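PDB 5UYT: Ice-binding protein, which probably binds ice crystals and hinders their growth, acting as a multi-domain bacterial antifreeze protein built from beta-solenoid domains. Local coordinates for residues V337-G342 / F364-G369; N287-D292 / P309-L314. All coordinates share one frame; numbering follows the deposited sequence.

In the fold
Both contacts lie in the second Ice-binding-like region of the chain, on the same flank of a right-handed beta-helix, their centres about 9 Å apart. Along the chain they follow in series: interaction 2 (287-292 with 309-314) closes before interaction 1 (337-342 with 364-369) opens. Strands 311-314, 336-340 and 363-367 are successive parallel neighbours, so interaction 1 pairs two coils and interaction 2 brings the exit of helix 270-288 onto the preceding one. The contacts meet directly: K339 NZ donates to L289 O, V337 and Y312 share a backbone bond, and I338 packs on L314. Together they tie the end of the helix to neighbouring coils of a domain that probably binds ice.

Interaction 1: V337-G342 / F364-G369; sequences VIKING and FWKVDG
I338 packs its CD1 methyl over one face of the W365 indole, 3.6 Å from the centre of the six-membered ring and displaced toward its rim, a CH-pi contact. With CG1 beside the backbone N (chi1 -63°) and the rest of the chain extended, that methyl lies over the ring while CG2 touches CE3 and CZ3. I340 CD1 comes to the edge of the same indole, 4.2 Å from CE3, and touches V367 CG2. This face is the tight, apolar one; L314 and V383 from the flanking strands continue it, and W365 NE1 donates to K380 O. The two strands are adjacent coils of the right-handed beta-helix, parallel and in register, 4.7 Å apart at their axes. I338 N bonds F364 O at 2.8 Å, K366 N bonds I338 O, and I340 N bonds K366 O at 2.7 Å. The other face carries V337, K339, F364 and K366; V337 and K366 touch helix 270-288, and F364 packs on A215 and P216. There K366 folds back, bent at chi2 and chi3, laying CE on K339 CB (3.7 Å) and bringing NZ to I340 O at 3.2 Å. That oxygen also takes D368 N nearly head-on, whereas NZ arrives from above the carbonyl plane. K339 heads elsewhere, to L289 O and T291 OG1. Beyond the strands the contact loosens toward solvent: the N341 amide and D368 carboxylate run side by side, nearly coplanar, with N341 OD1 and D368 OD2 3.8 Å apart, and N341 ND2 turns to N315. At G342 and G369 the backbone angles themselves call for glycine.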
# COMPACT_ATOMS: atom_id res chain seq x y z
N VAL A 337 7.43 1.62 7.66
CA VAL A 337 8.54 0.77 8.04
C VAL A 337 8.37 -0.58 7.35
O VAL A 337 7.31 -1.19 7.42
CB VAL A 337 8.66 0.60 9.57
CG1 VAL A 337 9.68 -0.51 9.91
CG2 VAL A 337 9.08 1.93 10.24
N ILE A 338 9.42 -1.04 6.67
CA ILE A 338 9.36 -2.34 5.93
C ILE A 338 10.43 -3.25 6.53
O ILE A 338 11.62 -2.99 6.37
CB ILE A 338 9.58 -2.12 4.41
CG1 ILE A 338 8.41 -1.23 3.90
CG2 ILE A 338 9.55 -3.46 3.65
CD1 ILE A 338 8.57 -0.71 2.49
N LYS A 339 9.99 -4.25 7.29
CA LYS A 339 10.92 -5.18 7.94
C LYS A 339 11.07 -6.38 7.00
O LYS A 339 10.06 -6.97 6.59
CB LYS A 339 10.33 -5.68 9.28
CG LYS A 339 10.02 -4.59 10.30
CD LYS A 339 9.73 -5.19 11.68
CE LYS A 339 8.36 -5.84 11.68
NZ LYS A 339 8.07 -6.41 13.03
N ILE A 340 12.30 -6.77 6.71
CA ILE A 340 12.55 -7.91 5.79
C ILE A 340 13.37 -8.95 6.55
O ILE A 340 14.46 -8.62 7.06
CB ILE A 340 13.28 -7.41 4.50
CG1 ILE A 340 12.38 -6.47 3.69
CG2 ILE A 340 13.77 -8.61 3.68
CD1 ILE A 340 13.10 -5.81 2.50
N ASN A 341 12.84 -10.17 6.69
CA ASN A 341 13.53 -11.23 7.40
C ASN A 341 14.32 -12.08 6.38
O ASN A 341 13.94 -13.23 6.04
CB ASN A 341 12.52 -12.05 8.23
CG ASN A 341 13.18 -13.12 9.07
OD1 ASN A 341 14.39 -13.06 9.34
ND2 ASN A 341 12.39 -14.10 9.51
N GLY A 342 15.41 -11.49 5.90
CA GLY A 342 16.31 -12.13 4.94
C GLY A 342 16.95 -11.05 4.09
O GLY A 342 16.83 -9.87 4.39
N PHE A 364 11.58 3.68 6.10
CA PHE A 364 12.67 2.89 6.69
C PHE A 364 12.57 1.43 6.30
O PHE A 364 11.47 0.86 6.30
CB PHE A 364 12.62 2.98 8.22
CG PHE A 364 12.70 4.40 8.70
CD1 PHE A 364 13.94 5.01 8.89
CD2 PHE A 364 11.53 5.16 8.84
CE1 PHE A 364 14.02 6.34 9.28
CE2 PHE A 364 11.61 6.50 9.24
CZ PHE A 364 12.85 7.09 9.43
N TRP A 365 13.72 0.83 6.01
CA TRP A 365 13.75 -0.57 5.62
C TRP A 365 14.69 -1.25 6.60
O TRP A 365 15.87 -0.86 6.70
CB TRP A 365 14.35 -0.71 4.22
CG TRP A 365 13.64 0.06 3.13
CD1 TRP A 365 13.73 1.41 2.88
CD2 TRP A 365 12.78 -0.48 2.13
NE1 TRP A 365 12.95 1.73 1.78
CE2 TRP A 365 12.36 0.58 1.31
CE3 TRP A 365 12.29 -1.78 1.87
CZ2 TRP A 365 11.48 0.40 0.23
CZ3 TRP A 365 11.43 -1.97 0.78
CH2 TRP A 365 11.05 -0.88 -0.04
N LYS A 366 14.19 -2.26 7.32
CA LYS A 366 15.04 -3.03 8.22
C LYS A 366 15.33 -4.35 7.53
O LYS A 366 14.40 -5.15 7.37
CB LYS A 366 14.24 -3.27 9.51
CG LYS A 366 15.01 -3.90 10.69
CD LYS A 366 15.15 -5.42 10.59
CE LYS A 366 13.84 -6.18 10.39
NZ LYS A 366 14.10 -7.62 10.08
N VAL A 367 16.58 -4.59 7.11
CA VAL A 367 16.88 -5.80 6.32
C VAL A 367 17.82 -6.74 7.09
O VAL A 367 18.98 -6.41 7.38
CB VAL A 367 17.51 -5.42 4.95
CG1 VAL A 367 17.76 -6.71 4.15
CG2 VAL A 367 16.59 -4.43 4.20
N ASP A 368 17.30 -7.90 7.48
CA ASP A 368 18.12 -8.85 8.23
C ASP A 368 18.86 -9.76 7.26
O ASP A 368 18.53 -10.95 7.10
CB ASP A 368 17.27 -9.66 9.22
CG ASP A 368 18.11 -10.54 10.10
OD1 ASP A 368 19.32 -10.28 10.28
OD2 ASP A 368 17.56 -11.53 10.66
N GLY A 369 19.84 -9.17 6.58
CA GLY A 369 20.64 -9.87 5.60
C GLY A 369 21.33 -8.91 4.64
O GLY A 369 21.39 -7.70 4.88

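Interaction 2: N287-D292 / P309-L314; sequences NTLPTD and PHTYLL
D292 and T311 grip each other through two hydrogen bonds where the chain leaving helix 270-288 meets a strand of the beta-helix. T311 N donates to D292 OD2 at 2.8 Å, almost straight (174°), reaching the anti side of the carboxylate from somewhat outside its plane. In return D292 N donates to T311 O at 2.9 Å. The aspartate can do both because its CG lies beside its own backbone N (chi1 -67°), placing carboxylate and amide over the same threonine. The linker runs roughly across the strand here before I293 joins it through a backbone bond to L313.

Around this pair, T311 CB sits 3.4 Å from P290 O, and its CG2 also touches that oxygen and L289 CB. A water bridges the same carbonyl to T311 OG1, donating to P290 O at 2.7 Å. On the next residue facing the linker, L313 CB meets T291 CG2 at 3.7 Å.

The second shell lies at H310. D292 OD2 stands at the edge of the imidazole, in its plane, and D292 CB is 3.8 Å from CD2. H310 CB rests over one face of the Y312 ring, near its rim. Replacing H310 by an alanine would take the imidazole from beside D292, and the aspartate side chain would probably be less firmly placed for T311 N, with Y312 OH losing one donor. That hydroxyl is also bonded to D47 and to T308 N, and H310 ND1 reaches Y312 OH at 3.0 Å, 27° out of the imidazole plane.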
# COMPACT_ATOMS: atom_id res chain seq x y z
N ASN A 287 13.51 -3.40 14.37
CA ASN A 287 13.28 -4.84 14.53
C ASN A 287 12.16 -5.17 15.51
O ASN A 287 11.44 -6.16 15.32
CB ASN A 287 14.58 -5.57 14.93
CG ASN A 287 14.53 -7.04 14.59
OD1 ASN A 287 14.03 -7.42 13.53
ND2 ASN A 287 15.04 -7.88 15.48
N THR A 288 12.01 -4.36 16.56
CA THR A 288 11.04 -4.63 17.62
C THR A 288 9.65 -3.92 17.47
O THR A 288 8.74 -4.16 18.26
CB THR A 288 11.63 -4.45 19.06
OG1 THR A 288 12.13 -3.13 19.22
CG2 THR A 288 12.79 -5.45 19.33
N LEU A 289 9.50 -3.06 16.47
CA LEU A 289 8.17 -2.51 16.14
C LEU A 289 7.22 -3.66 15.80
O LEU A 289 7.56 -4.52 15.00
CB LEU A 289 8.20 -1.56 14.91
CG LEU A 289 8.78 -0.17 15.17
CD1 LEU A 289 9.06 0.58 13.86
CD2 LEU A 289 7.88 0.64 16.12
N PRO A 290 6.02 -3.64 16.38
CA PRO A 290 4.98 -4.65 16.06
C PRO A 290 4.56 -4.61 14.60
O PRO A 290 4.41 -3.52 14.02
CB PRO A 290 3.80 -4.27 16.97
CG PRO A 290 4.35 -3.29 17.95
CD PRO A 290 5.54 -2.63 17.33
N THR A 291 4.37 -5.79 13.99
CA THR A 291 3.95 -5.87 12.59
C THR A 291 2.46 -5.53 12.50
O THR A 291 1.66 -6.07 13.27
CB THR A 291 4.14 -7.31 12.08
OG1 THR A 291 5.54 -7.58 12.04
CG2 THR A 291 3.55 -7.51 10.67
N ASP A 292 2.10 -4.62 11.59
CA ASP A 292 0.68 -4.36 11.30
C ASP A 292 0.16 -5.32 10.24
O ASP A 292 -0.94 -5.87 10.35
CB ASP A 292 0.52 -2.93 10.75
CG ASP A 292 0.83 -1.89 11.77
OD1 ASP A 292 0.42 -2.07 12.94
OD2 ASP A 292 1.47 -0.89 11.43
N PRO A 309 0.64 3.90 5.26
CA PRO A 309 1.49 4.05 6.43
C PRO A 309 1.23 2.97 7.50
O PRO A 309 0.14 2.93 8.10
CB PRO A 309 1.12 5.45 6.97
CG PRO A 309 0.63 6.17 5.76
CD PRO A 309 -0.15 5.12 5.01
N HIS A 310 2.22 2.09 7.67
CA HIS A 310 2.14 0.90 8.53
C HIS A 310 3.57 0.40 8.77
O HIS A 310 4.50 0.80 8.06
CB HIS A 310 1.41 -0.27 7.83
CG HIS A 310 -0.08 -0.08 7.69
ND1 HIS A 310 -0.66 0.22 6.47
CD2 HIS A 310 -1.09 -0.19 8.58
CE1 HIS A 310 -1.97 0.30 6.62
NE2 HIS A 310 -2.26 0.07 7.89
N THR A 311 3.69 -0.55 9.69
CA THR A 311 4.85 -1.40 9.77
C THR A 311 4.52 -2.71 9.03
O THR A 311 3.60 -3.44 9.45
CB THR A 311 5.19 -1.71 11.22
OG1 THR A 311 5.48 -0.49 11.93
CG2 THR A 311 6.41 -2.64 11.29
N TYR A 312 5.29 -3.03 8.00
CA TYR A 312 5.06 -4.26 7.21
C TYR A 312 6.12 -5.28 7.54
O TYR A 312 7.25 -4.91 7.87
CB TYR A 312 5.18 -3.94 5.71
CG TYR A 312 4.03 -3.09 5.23
CD1 TYR A 312 2.80 -3.68 4.93
CD2 TYR A 312 4.16 -1.69 5.14
CE1 TYR A 312 1.72 -2.90 4.50
CE2 TYR A 312 3.08 -0.91 4.71
CZ TYR A 312 1.87 -1.53 4.39
OH TYR A 312 0.76 -0.80 3.98
N LEU A 313 5.76 -6.55 7.40
CA LEU A 313 6.74 -7.65 7.49
C LEU A 313 6.77 -8.42 6.16
O LEU A 313 5.72 -8.86 5.65
CB LEU A 313 6.38 -8.64 8.62
CG LEU A 313 7.26 -9.90 8.68
CD1 LEU A 313 8.73 -9.60 9.02
CD2 LEU A 313 6.65 -10.90 9.66
N LEU A 314 7.96 -8.55 5.59
CA LEU A 314 8.20 -9.53 4.54
C LEU A 314 9.05 -10.62 5.19
O LEU A 314 10.23 -10.38 5.48
CB LEU A 314 8.94 -8.86 3.37
CG LEU A 314 8.07 -7.88 2.56
CD1 LEU A 314 8.93 -6.72 2.11
CD2 LEU A 314 7.47 -8.57 1.34
O HOH W 1 4.21 -0.87 14.34